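Local coordinates for protein hepatocyte growth factor-regulated tyrosine kinase substrate (Drosophila melanogaster, PDB 1DVP) that binds ubiquitin and phosphatidylinositol lipids, drives endosome membrane invagination and multivesicular body formation, and promotes degradation of activated tyrosine kinase receptors, at residues His179-Cys183 with Leu198-Gly202; Gln190-Cys196 with Arg208-Phe214; Ser68-Asn72 with Phe150-Thr154; Leu63-Glu67 with Lys105-Leu109. All blocks are in the same frame, centred on the assembly; numbering follows the deposited sequence.

Contact 1 (His179-Cys183 with Leu198-Gly202); sequences HCRNC and LPKYG. With ZN (zinc ion), chain C.
Leu198, ending a strand, and Tyr201, in the following 3-10 turn, pack on Arg181 and Asn182, the residues between Cys180 and Cys183 in a CxxC zinc knuckle of the FYVE finger. The polar tie is a hydrogen bond from Tyr201 OH to the backbone O of Asn182, 3.2 Å long; it lies in the carbonyl plane on a lone pair and in the plane of the ring. Also at the ring edge is Arg181 O, 3.8 Å from CE2. A phenylalanine in place of Tyr201 would probably leave the Asn182 carbonyl without this donor and loosen the turn's grip on the knuckle.

The apolar part belongs to Leu198, whose CD1 sits 3.8 Å from Arg181 CB, while its CD2 faces the Asn182 side chain. Arg181 turns back: a bend at chi2 (66°) carries its guanidinium to His179 O, which lies close to the guanidinium plane and accepts from NH1. His179 and Arg181 also bind citrate, probably from the crystallisation liquor, and His179 stacks on Trp158 of the second subunit.

Metal bonds complete the knuckle. Cys180 and Cys183 hold the zinc ion with Cys210 and Cys213, and Cys180 SG, 2.3 Å from the metal, also accepts the N-H of Cys183 at 3.5 Å.

Contact 2 (Gln190-Cys196 with Arg208-Phe214); sequences QCTAKQC and RVCDGCF. With ZN (zinc ion), chain C; ZN (zinc ion), chain B.
The Phe214 ring takes the Lys194 chain over one face, with CD almost on the ring normal in a CH-pi contact 3.6 Å from the centroid; Gln195 O lies at the ring edge. Phe214 extends with CG trans to the backbone N (chi1 -180°), which carries the ring from the first turn of the helix up to the strand. Past the ring, Lys194 bends at chi4 and its NZ forms a salt bridge with Asp211 OD1 at 3.1 Å, met from above the carboxylate plane. Two waters also lie within hydrogen-bonding distance of OD1, one near Gln190 O and accepting from Ala193 N, the other near Val209 O and accepting from Lys194 N.

The second flat group, the Arg208 guanidinium, has Thr192 CB at its edge. Its NH1 donates to Thr192 OG1 from 3.2 Å, the hydroxyl lying 23° out of the guanidinium plane, and Thr192 OG1 is also bonded to Cys188 O. Arg208 NE meanwhile binds citrate.

Backbone bonds join the segments at two points: Val209 N to Lys194 O, and Asp211 N to Cys191 O at 3.1 Å. Gln195 and Arg208 form an antiparallel non-hydrogen-bonded pair, and behind them Cys196 SG rests on Val209 CG1.

Cys210 caps the helix, its SG accepting from Cys213 N at 3.4 Å. The sulfurs of Cys210 and Cys213 bind one zinc ion with Cys180 and Cys183, while Cys191 joins Cys164, Cys167 and Cys188 at the other. A two-stranded hairpin leading into a C-terminal helix, with cysteines feeding two separate zinc sites, is the architecture of the FYVE domain.

Contact 3 (Ser68-Asn72 with Phe150-Thr154); sequences SIVKN and FTADT
Asn72 grips Asp153 with both ends of its amide. Its OD1 accepts the backbone N-H of Asp153 at 2.7 Å in a nearly straight bond (166°), while ND2 donates to Asp153 OD1 at 2.8 Å. The carboxylate is turned 69° against the amide, so this second bond arrives from above the carboxylate plane although it stays in the plane of the amide. The other carboxylate oxygen, OD2, forms a salt bridge with Lys71 NZ at 3.1 Å. Lys71 CD passes Thr151 O at 3.5 Å, and the bend at chi3 (102°) beyond it sends CE and NZ to the aspartate. An alanine in place of Asn72 would probably leave both the Asp153 amide and its OD1 without their partner, freeing the loop to shift against the helix end.

Phe150 makes the apolar half of the contact. Lys71 CA lies over one face of its ring, offset toward the rim, in a CH-pi contact, and Val70 CG1 meets the edge at CZ from 3.4 Å.

In the next shell, one water donates to Lys71 O; its very short leg to Phe150 O is doubtful. Another touches Ser68 OG at 3.0 Å and reaches Asp153 OD1 only weakly; Ser68 OG is bonded to Leu64 O.

The contact fastens the linker leading to the FYVE finger onto the C-terminal turn of helix 56-72 in the VHS domain. Trp113 of helix 100-116 touches both Val70 and Phe150, Cys30 of helix 23-34 packs on Asn72, and Phe173 of the second subunit covers Asn72 and residues 152-154.

Contact 4 (Leu63-Glu67 with Lys105-Leu109); sequences LLVLE and KMLEL
The Lys105 side chain runs along the groove between the helices, beside Leu63 and on to Glu67. Its CB lies 4.0 Å from Leu63 CD1, and CG sits 3.9 Å from Leu63 CB, the two chains sliding past each other in opposite directions. With CG anti to the backbone N (chi1 -178°), a bend at chi2 (62°) then directs the rest of the chain along the groove toward Glu67. CE approaches Glu67 OE1, and NZ ends in a salt bridge to that oxygen at 2.7 Å. The same NZ bridges to Glu108 OE1 at 2.8 Å; it lies on the syn side of each carboxylate, though somewhat out of its plane. One ammonium therefore joins two carboxylates whose OE1 atoms are 4.4 Å apart, and its charge probably offsets their mutual repulsion.

Beneath this network the contact is apolar. Leu109 CD2 lies under the stem of Glu67, 3.7 Å from its CB, while Leu109 CD1 turns to the backbone O of Leu63. Deeper still, Leu63 CD2 meets Met106 SD at 4.0 Å.

The two short helical segments run nearly parallel, 12° apart, with axes 10.8 Å from each other, within the right-handed superhelix of the VHS domain. On the buried side, helix 84-96 lies against both: Phe90 touches Leu66 and Met106. Helix 40-51 also packs on helix 56-72, with Met51 against Leu63 and Ile47 against Val65 and Leu66.

Contacts 3 and 4 share helix 56-72 of the VHS domain, their segments adjoining in sequence and their centres about 12 Å apart. Contacts 1 and 2 lie in the FYVE finger, their centres about 11 Å apart, and converge on one zinc ion. Within each pair the segments alternate along the chain, and contacts 3 and 4 close before contacts 1 and 2 open. Contact 3 links the domains: its linker touches contact 1 where Asp153 meets Lys200 and Thr154 meets Tyr201, centres about 14 Å apart. The centres of contacts 2 and 4 are farthest apart, about 28 Å. Contacts 1 and 3 both reach the second subunit, consistent with both domains contributing to the crystal dimer.

Contact 1 (His179-Cys183 with Leu198-Gly202)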
loop_
_atom_site.group_PDB
_atom_site.type_symbol
_atom_site.label_atom_id
_atom_site.label_comp_id
_atom_site.label_asym_id
_atom_site.label_seq_id
_atom_site.Cartn_x
_atom_site.Cartn_y
_atom_site.Cartn_z
ATOM N N HIS A 179 5.644 0.698 -0.361
ATOM C CA HIS A 179 5.244 -0.390 -1.236
ATOM C C HIS A 179 5.426 -0.024 -2.712
ATOM O O HIS A 179 5.210 1.138 -3.144
ATOM C CB HIS A 179 3.747 -0.776 -1.030
ATOM C CG HIS A 179 3.451 -1.357 0.317
ATOM N ND1 HIS A 179 3.341 -0.586 1.461
ATOM C CD2 HIS A 179 3.236 -2.642 0.703
ATOM C CE1 HIS A 179 3.067 -1.367 2.489
ATOM N NE2 HIS A 179 3.000 -2.620 2.054
ATOM N N CYS A 180 5.839 -1.016 -3.492
ATOM C CA CYS A 180 5.927 -0.891 -4.938
ATOM C C CYS A 180 4.455 -1.070 -5.385
ATOM O O CYS A 180 3.823 -2.076 -5.045
ATOM C CB CYS A 180 6.708 -2.053 -5.544
ATOM S SG CYS A 180 6.653 -2.163 -7.356
ATOM N N ARG A 181 3.949 -0.177 -6.192
ATOM C CA ARG A 181 2.570 -0.332 -6.669
ATOM C C ARG A 181 2.406 -1.411 -7.748
ATOM O O ARG A 181 1.285 -1.779 -8.039
ATOM C CB ARG A 181 2.067 1.002 -7.199
ATOM C CG ARG A 181 1.594 1.898 -6.163
ATOM C CD ARG A 181 2.660 2.371 -5.228
ATOM N NE ARG A 181 2.121 3.474 -4.430
ATOM C CZ ARG A 181 2.645 3.971 -3.318
ATOM N NH1 ARG A 181 3.768 3.498 -2.767
ATOM N NH2 ARG A 181 2.004 4.985 -2.734
ATOM N N ASN A 182 3.488 -1.910 -8.363
ATOM C CA ASN A 182 3.364 -2.972 -9.348
ATOM C C ASN A 182 3.377 -4.376 -8.736
ATOM O O ASN A 182 2.576 -5.231 -9.155
ATOM C CB ASN A 182 4.498 -2.932 -10.405
ATOM C CG ASN A 182 4.217 -3.851 -11.600
ATOM O OD1 ASN A 182 5.049 -4.699 -11.969
ATOM N ND2 ASN A 182 3.031 -3.703 -12.201
ATOM N N CYS A 183 4.251 -4.652 -7.758
ATOM C CA CYS A 183 4.279 -6.032 -7.207
ATOM C C CYS A 183 3.760 -6.119 -5.780
ATOM O O CYS A 183 3.600 -7.197 -5.247
ATOM C CB CYS A 183 5.695 -6.636 -7.270
ATOM S SG CYS A 183 6.999 -5.784 -6.289
ATOM N N LEU A 198 0.876 2.905 -14.312
ATOM C CA LEU A 198 0.544 1.486 -14.412
ATOM C C LEU A 198 -0.863 1.531 -14.944
ATOM O O LEU A 198 -1.858 1.158 -14.281
ATOM C CB LEU A 198 0.618 0.836 -13.047
ATOM C CG LEU A 198 2.044 0.893 -12.452
ATOM C CD1 LEU A 198 1.973 0.502 -10.987
ATOM C CD2 LEU A 198 2.973 -0.035 -13.200
ATOM N N PRO A 199 -0.957 1.971 -16.192
ATOM C CA PRO A 199 -2.282 2.091 -16.798
ATOM C C PRO A 199 -3.118 0.799 -16.841
ATOM O O PRO A 199 -4.347 0.842 -16.830
ATOM C CB PRO A 199 -1.969 2.751 -18.145
ATOM C CG PRO A 199 -0.580 2.203 -18.482
ATOM C CD PRO A 199 0.147 2.150 -17.160
ATOM N N LYS A 200 -2.471 -0.350 -16.828
ATOM C CA LYS A 200 -3.244 -1.591 -16.852
ATOM C C LYS A 200 -3.976 -1.859 -15.555
ATOM O O LYS A 200 -4.915 -2.671 -15.511
ATOM C CB LYS A 200 -2.371 -2.782 -17.204
ATOM C CG LYS A 200 -2.130 -2.892 -18.669
ATOM C CD LYS A 200 -0.817 -3.617 -18.943
ATOM C CE LYS A 200 -0.091 -3.085 -20.231
ATOM N NZ LYS A 200 0.765 -1.874 -19.937
ATOM N N TYR A 201 -3.542 -1.199 -14.503
ATOM C CA TYR A 201 -4.202 -1.309 -13.220
ATOM C C TYR A 201 -5.110 -0.098 -13.004
ATOM O O TYR A 201 -5.563 0.120 -11.893
ATOM C CB TYR A 201 -3.208 -1.304 -12.045
ATOM C CG TYR A 201 -2.279 -2.473 -11.961
ATOM C CD1 TYR A 201 -2.543 -3.662 -12.606
ATOM C CD2 TYR A 201 -1.128 -2.380 -11.170
ATOM C CE1 TYR A 201 -1.668 -4.759 -12.470
ATOM C CE2 TYR A 201 -0.283 -3.426 -11.021
ATOM C CZ TYR A 201 -0.543 -4.625 -11.669
ATOM O OH TYR A 201 0.321 -5.674 -11.445
ATOM N N GLY A 202 -5.313 0.707 -14.052
ATOM C CA GLY A 202 -6.168 1.895 -13.955
ATOM C C GLY A 202 -5.421 3.053 -13.334
ATOM O O GLY A 202 -6.031 4.039 -12.902
HETATM ZN ZN ZN C . 7.871 -4.084 -7.667
#

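Contact 2 (Gln190-Cys196 with Arg208-Phe214)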
loop_
_atom_site.group_PDB
_atom_site.type_symbol
_atom_site.label_atom_id
_atom_site.label_comp_id
_atom_site.label_asym_id
_atom_site.label_seq_id
_atom_site.Cartn_x
_atom_site.Cartn_y
_atom_site.Cartn_z
ATOM N N GLN A 190 15.510 3.915 -1.396
ATOM C CA GLN A 190 16.471 3.838 -2.485
ATOM C C GLN A 190 16.196 2.713 -3.451
ATOM O O GLN A 190 16.655 2.793 -4.557
ATOM C CB GLN A 190 17.944 3.723 -2.001
ATOM C CG GLN A 190 18.250 4.785 -1.038
ATOM C CD GLN A 190 19.574 4.529 -0.391
ATOM O OE1 GLN A 190 20.621 4.782 -0.989
ATOM N NE2 GLN A 190 19.548 3.965 0.796
ATOM N N CYS A 191 15.465 1.660 -3.062
ATOM C CA CYS A 191 15.123 0.651 -4.067
ATOM C C CYS A 191 13.782 0.951 -4.791
ATOM O O CYS A 191 13.376 0.177 -5.630
ATOM C CB CYS A 191 15.038 -0.754 -3.452
ATOM S SG CYS A 191 16.704 -1.453 -3.029
ATOM N N THR A 192 13.116 2.049 -4.438
ATOM C CA THR A 192 11.832 2.464 -5.043
ATOM C C THR A 192 11.857 3.974 -5.277
ATOM O O THR A 192 10.900 4.683 -4.966
ATOM C CB THR A 192 10.592 2.109 -4.094
ATOM O OG1 THR A 192 10.872 2.490 -2.732
ATOM C CG2 THR A 192 10.340 0.662 -4.143
ATOM N N ALA A 193 12.971 4.470 -5.813
ATOM C CA ALA A 193 13.106 5.917 -6.042
ATOM C C ALA A 193 12.592 6.341 -7.450
ATOM O O ALA A 193 12.543 7.533 -7.786
ATOM C CB ALA A 193 14.626 6.355 -5.806
ATOM N N LYS A 194 12.213 5.375 -8.267
ATOM C CA LYS A 194 11.694 5.668 -9.603
ATOM C C LYS A 194 10.176 5.444 -9.610
ATOM O O LYS A 194 9.595 4.789 -8.739
ATOM C CB LYS A 194 12.320 4.772 -10.674
ATOM C CG LYS A 194 13.877 4.879 -10.832
ATOM C CD LYS A 194 14.337 3.924 -11.936
ATOM C CE LYS A 194 15.835 3.508 -11.839
ATOM N NZ LYS A 194 15.879 2.011 -11.689
ATOM N N GLN A 195 9.538 6.011 -10.611
ATOM C CA GLN A 195 8.099 5.894 -10.723
ATOM C C GLN A 195 7.726 5.823 -12.177
ATOM O O GLN A 195 8.553 6.101 -13.066
ATOM C CB GLN A 195 7.448 7.081 -10.053
ATOM C CG GLN A 195 7.875 8.416 -10.599
ATOM C CD GLN A 195 7.183 9.525 -9.840
ATOM O OE1 GLN A 195 6.988 9.400 -8.620
ATOM N NE2 GLN A 195 6.801 10.623 -10.541
ATOM N N CYS A 196 6.491 5.405 -12.417
ATOM C CA CYS A 196 5.942 5.271 -13.757
ATOM C C CYS A 196 4.460 4.947 -13.650
ATOM O O CYS A 196 3.952 4.570 -12.578
ATOM C CB CYS A 196 6.667 4.195 -14.576
ATOM S SG CYS A 196 6.404 2.500 -14.044
ATOM N N ARG A 208 5.091 5.158 -7.362
ATOM C CA ARG A 208 6.333 4.507 -6.911
ATOM C C ARG A 208 6.409 3.017 -7.330
ATOM O O ARG A 208 5.433 2.321 -7.160
ATOM C CB ARG A 208 6.396 4.624 -5.374
ATOM C CG ARG A 208 7.575 3.849 -4.746
ATOM C CD ARG A 208 7.419 3.730 -3.252
ATOM N NE ARG A 208 7.329 5.049 -2.647
ATOM C CZ ARG A 208 8.359 5.840 -2.372
ATOM N NH1 ARG A 208 9.587 5.456 -2.646
ATOM N NH2 ARG A 208 8.155 7.008 -1.797
ATOM N N VAL A 209 7.536 2.559 -7.928
ATOM C CA VAL A 209 7.736 1.153 -8.265
ATOM C C VAL A 209 9.181 0.723 -7.818
ATOM O O VAL A 209 10.062 1.553 -7.668
ATOM C CB VAL A 209 7.599 0.872 -9.780
ATOM C CG1 VAL A 209 6.145 1.069 -10.249
ATOM C CG2 VAL A 209 8.483 1.799 -10.595
ATOM N N CYS A 210 9.412 -0.556 -7.606
ATOM C CA CYS A 210 10.734 -1.039 -7.243
ATOM C C CYS A 210 11.582 -1.191 -8.543
ATOM O O CYS A 210 11.068 -1.193 -9.684
ATOM C CB CYS A 210 10.622 -2.391 -6.518
ATOM S SG CYS A 210 10.254 -3.718 -7.614
ATOM N N ASP A 211 12.882 -1.333 -8.344
ATOM C CA ASP A 211 13.822 -1.468 -9.444
ATOM C C ASP A 211 13.529 -2.664 -10.314
ATOM O O ASP A 211 13.510 -2.533 -11.493
ATOM C CB ASP A 211 15.261 -1.493 -8.890
ATOM C CG ASP A 211 15.685 -0.119 -8.437
ATOM O OD1 ASP A 211 15.059 0.825 -8.903
ATOM O OD2 ASP A 211 16.617 0.048 -7.646
ATOM N N GLY A 212 13.283 -3.822 -9.727
ATOM C CA GLY A 212 12.957 -4.995 -10.529
ATOM C C GLY A 212 11.759 -4.772 -11.451
ATOM O O GLY A 212 11.797 -5.150 -12.629
ATOM N N CYS A 213 10.680 -4.184 -10.905
ATOM C CA CYS A 213 9.446 -3.888 -11.682
ATOM C C CYS A 213 9.694 -2.802 -12.725
ATOM O O CYS A 213 9.237 -2.908 -13.839
ATOM C CB CYS A 213 8.284 -3.459 -10.736
ATOM S SG CYS A 213 7.624 -4.907 -9.873
ATOM N N PHE A 214 10.409 -1.749 -12.369
ATOM C CA PHE A 214 10.705 -0.695 -13.332
ATOM C C PHE A 214 11.465 -1.281 -14.536
ATOM O O PHE A 214 11.271 -0.844 -15.686
ATOM C CB PHE A 214 11.585 0.355 -12.698
ATOM C CG PHE A 214 11.924 1.472 -13.617
ATOM C CD1 PHE A 214 11.084 2.556 -13.728
ATOM C CD2 PHE A 214 13.108 1.440 -14.371
ATOM C CE1 PHE A 214 11.403 3.601 -14.563
ATOM C CE2 PHE A 214 13.441 2.488 -15.219
ATOM C CZ PHE A 214 12.593 3.569 -15.315
HETATM ZN ZN ZN C . 7.871 -4.084 -7.667
HETATM ZN ZN ZN B . 16.352 -1.562 -0.673
HETATM O O HOH W 1 15.533 3.239 -7.041
HETATM O O HOH W 2 12.579 2.543 -8.332
#

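Contact 3 (Ser68-Asn72 with Phe150-Thr154)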
loop_
_atom_site.group_PDB
_atom_site.type_symbol
_atom_site.label_atom_id
_atom_site.label_comp_id
_atom_site.label_asym_id
_atom_site.label_seq_id
_atom_site.Cartn_x
_atom_site.Cartn_y
_atom_site.Cartn_z
ATOM N N SER A 68 -7.826 -8.486 -23.216
ATOM C CA SER A 68 -8.325 -7.948 -21.960
ATOM C C SER A 68 -9.640 -8.507 -21.482
ATOM O O SER A 68 -9.782 -8.751 -20.288
ATOM C CB SER A 68 -8.440 -6.418 -22.036
ATOM O OG SER A 68 -7.180 -5.865 -22.275
ATOM N N ILE A 69 -10.616 -8.690 -22.366
ATOM C CA ILE A 69 -11.879 -9.228 -21.859
ATOM C C ILE A 69 -11.751 -10.724 -21.547
ATOM O O ILE A 69 -12.406 -11.235 -20.644
ATOM C CB ILE A 69 -13.089 -8.947 -22.833
ATOM C CG1 ILE A 69 -12.900 -9.661 -24.179
ATOM C CG2 ILE A 69 -13.208 -7.441 -23.086
ATOM C CD1 ILE A 69 -14.189 -9.649 -25.052
ATOM N N VAL A 70 -10.878 -11.419 -22.277
ATOM C CA VAL A 70 -10.688 -12.834 -22.025
ATOM C C VAL A 70 -10.040 -12.905 -20.675
ATOM O O VAL A 70 -10.350 -13.759 -19.845
ATOM C CB VAL A 70 -9.746 -13.504 -23.073
ATOM C CG1 VAL A 70 -9.227 -14.889 -22.533
ATOM C CG2 VAL A 70 -10.501 -13.732 -24.359
ATOM N N LYS A 71 -9.108 -12.004 -20.434
ATOM C CA LYS A 71 -8.444 -12.022 -19.156
ATOM C C LYS A 71 -9.272 -11.479 -17.958
ATOM O O LYS A 71 -9.157 -11.998 -16.829
ATOM C CB LYS A 71 -7.141 -11.252 -19.256
ATOM C CG LYS A 71 -6.412 -11.159 -17.963
ATOM C CD LYS A 71 -4.972 -10.869 -18.206
ATOM C CE LYS A 71 -4.691 -9.402 -17.944
ATOM N NZ LYS A 71 -3.237 -9.138 -18.183
ATOM N N ASN A 72 -10.079 -10.446 -18.198
ATOM C CA ASN A 72 -10.838 -9.815 -17.119
ATOM C C ASN A 72 -12.323 -10.107 -17.018
ATOM O O ASN A 72 -12.970 -9.600 -16.109
ATOM C CB ASN A 72 -10.693 -8.281 -17.194
ATOM C CG ASN A 72 -9.276 -7.838 -17.004
ATOM O OD1 ASN A 72 -8.510 -8.475 -16.269
ATOM N ND2 ASN A 72 -8.908 -6.757 -17.654
ATOM N N PHE A 150 -4.042 -17.048 -16.395
ATOM C CA PHE A 150 -3.656 -15.661 -16.232
ATOM C C PHE A 150 -4.529 -15.001 -15.159
ATOM O O PHE A 150 -5.650 -15.447 -14.899
ATOM C CB PHE A 150 -3.772 -14.895 -17.567
ATOM C CG PHE A 150 -5.050 -15.152 -18.333
ATOM C CD1 PHE A 150 -6.182 -15.677 -17.706
ATOM C CD2 PHE A 150 -5.123 -14.834 -19.688
ATOM C CE1 PHE A 150 -7.356 -15.883 -18.411
ATOM C CE2 PHE A 150 -6.283 -15.031 -20.397
ATOM C CZ PHE A 150 -7.408 -15.559 -19.759
ATOM N N THR A 151 -3.992 -13.965 -14.523
ATOM C CA THR A 151 -4.705 -13.235 -13.479
ATOM C C THR A 151 -5.182 -11.902 -14.061
ATOM O O THR A 151 -4.453 -11.240 -14.813
ATOM C CB THR A 151 -3.795 -12.945 -12.239
ATOM O OG1 THR A 151 -2.831 -11.927 -12.565
ATOM C CG2 THR A 151 -3.065 -14.218 -11.786
ATOM N N ALA A 152 -6.408 -11.517 -13.718
ATOM C CA ALA A 152 -6.980 -10.270 -14.208
ATOM C C ALA A 152 -6.070 -9.065 -13.957
ATOM O O ALA A 152 -5.102 -9.139 -13.169
ATOM C CB ALA A 152 -8.345 -10.029 -13.555
ATOM N N ASP A 153 -6.376 -7.973 -14.665
ATOM C CA ASP A 153 -5.675 -6.696 -14.508
ATOM C C ASP A 153 -6.104 -6.150 -13.125
ATOM O O ASP A 153 -7.170 -5.564 -12.982
ATOM C CB ASP A 153 -6.125 -5.681 -15.584
ATOM C CG ASP A 153 -5.611 -6.010 -16.987
ATOM O OD1 ASP A 153 -6.352 -5.740 -17.958
ATOM O OD2 ASP A 153 -4.475 -6.520 -17.124
ATOM N N THR A 154 -5.317 -6.384 -12.094
ATOM C CA THR A 154 -5.654 -5.845 -10.767
ATOM C C THR A 154 -4.364 -5.781 -9.971
ATOM O O THR A 154 -3.540 -6.699 -10.038
ATOM C CB THR A 154 -6.712 -6.717 -9.991
ATOM O OG1 THR A 154 -7.983 -6.681 -10.669
ATOM C CG2 THR A 154 -6.895 -6.183 -8.567
HETATM O O HOH W 3 -5.038 -7.257 -20.742
HETATM O O HOH W 4 -7.586 -13.893 -15.433
#

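Contact 4 (Leu63-Glu67 with Lys105-Leu109)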
loop_
_atom_site.group_PDB
_atom_site.type_symbol
_atom_site.label_atom_id
_atom_site.label_comp_id
_atom_site.label_asym_id
_atom_site.label_seq_id
_atom_site.Cartn_x
_atom_site.Cartn_y
_atom_site.Cartn_z
ATOM N N LEU A 63 -7.235 -6.464 -30.985
ATOM C CA LEU A 63 -6.714 -7.719 -30.445
ATOM C C LEU A 63 -6.367 -7.525 -28.963
ATOM O O LEU A 63 -6.514 -8.444 -28.158
ATOM C CB LEU A 63 -5.469 -8.190 -31.223
ATOM C CG LEU A 63 -5.800 -8.656 -32.646
ATOM C CD1 LEU A 63 -4.554 -9.095 -33.384
ATOM C CD2 LEU A 63 -6.803 -9.821 -32.567
ATOM N N LEU A 64 -5.875 -6.331 -28.626
ATOM C CA LEU A 64 -5.552 -5.989 -27.249
ATOM C C LEU A 64 -6.880 -5.957 -26.452
ATOM O O LEU A 64 -6.950 -6.452 -25.324
ATOM C CB LEU A 64 -4.871 -4.613 -27.208
ATOM C CG LEU A 64 -4.502 -4.126 -25.807
ATOM C CD1 LEU A 64 -3.604 -5.153 -25.083
ATOM C CD2 LEU A 64 -3.813 -2.785 -25.902
ATOM N N VAL A 65 -7.935 -5.383 -27.036
ATOM C CA VAL A 65 -9.220 -5.343 -26.349
ATOM C C VAL A 65 -9.644 -6.789 -26.065
ATOM O O VAL A 65 -10.098 -7.126 -24.972
ATOM C CB VAL A 65 -10.306 -4.601 -27.211
ATOM C CG1 VAL A 65 -11.721 -4.761 -26.594
ATOM C CG2 VAL A 65 -9.934 -3.127 -27.315
ATOM N N LEU A 66 -9.481 -7.645 -27.064
ATOM C CA LEU A 66 -9.834 -9.054 -26.935
ATOM C C LEU A 66 -9.037 -9.755 -25.830
ATOM O O LEU A 66 -9.589 -10.495 -25.039
ATOM C CB LEU A 66 -9.586 -9.754 -28.278
ATOM C CG LEU A 66 -10.543 -10.894 -28.691
ATOM C CD1 LEU A 66 -9.783 -11.759 -29.720
ATOM C CD2 LEU A 66 -11.040 -11.739 -27.496
ATOM N N GLU A 67 -7.738 -9.522 -25.773
ATOM C CA GLU A 67 -6.901 -10.124 -24.746
ATOM C C GLU A 67 -7.425 -9.749 -23.348
ATOM O O GLU A 67 -7.470 -10.577 -22.433
ATOM C CB GLU A 67 -5.473 -9.639 -24.921
ATOM C CG GLU A 67 -4.463 -10.084 -23.840
ATOM C CD GLU A 67 -3.087 -9.457 -24.109
ATOM O OE1 GLU A 67 -2.962 -8.786 -25.173
ATOM O OE2 GLU A 67 -2.152 -9.612 -23.289
ATOM N N LYS A 105 0.636 -10.685 -33.173
ATOM C CA LYS A 105 -0.134 -10.525 -31.950
ATOM C C LYS A 105 -1.118 -11.668 -31.787
ATOM O O LYS A 105 -1.329 -12.160 -30.679
ATOM C CB LYS A 105 -0.865 -9.168 -31.947
ATOM C CG LYS A 105 -1.676 -8.890 -30.675
ATOM C CD LYS A 105 -0.807 -8.837 -29.411
ATOM C CE LYS A 105 -1.696 -8.735 -28.154
ATOM N NZ LYS A 105 -0.901 -8.515 -26.912
ATOM N N MET A 106 -1.708 -12.110 -32.889
ATOM C CA MET A 106 -2.674 -13.204 -32.821
ATOM C C MET A 106 -1.985 -14.521 -32.456
ATOM O O MET A 106 -2.537 -15.338 -31.703
ATOM C CB MET A 106 -3.410 -13.350 -34.148
ATOM C CG MET A 106 -4.601 -14.303 -34.126
ATOM S SD MET A 106 -6.020 -13.760 -33.070
ATOM C CE MET A 106 -5.662 -14.678 -31.620
ATOM N N LEU A 107 -0.783 -14.720 -32.993
ATOM C CA LEU A 107 -0.006 -15.922 -32.740
ATOM C C LEU A 107 0.337 -15.975 -31.261
ATOM O O LEU A 107 0.239 -17.018 -30.629
ATOM C CB LEU A 107 1.266 -15.924 -33.599
ATOM C CG LEU A 107 1.342 -17.003 -34.710
ATOM C CD1 LEU A 107 -0.032 -17.608 -35.017
ATOM C CD2 LEU A 107 1.976 -16.382 -35.965
ATOM N N GLU A 108 0.743 -14.840 -30.715
ATOM C CA GLU A 108 1.052 -14.733 -29.289
ATOM C C GLU A 108 -0.186 -15.071 -28.417
ATOM O O GLU A 108 -0.076 -15.832 -27.462
ATOM C CB GLU A 108 1.538 -13.302 -28.990
ATOM C CG GLU A 108 1.624 -12.894 -27.502
ATOM C CD GLU A 108 1.524 -11.358 -27.332
ATOM O OE1 GLU A 108 0.592 -10.882 -26.652
ATOM O OE2 GLU A 108 2.369 -10.626 -27.906
ATOM N N LEU A 109 -1.351 -14.527 -28.765
ATOM C CA LEU A 109 -2.582 -14.747 -27.999
ATOM C C LEU A 109 -2.981 -16.217 -28.026
ATOM O O LEU A 109 -3.324 -16.795 -27.002
ATOM C CB LEU A 109 -3.735 -13.866 -28.530
ATOM C CG LEU A 109 -3.543 -12.331 -28.385
ATOM C CD1 LEU A 109 -4.764 -11.608 -28.907
ATOM C CD2 LEU A 109 -3.312 -11.931 -26.939
#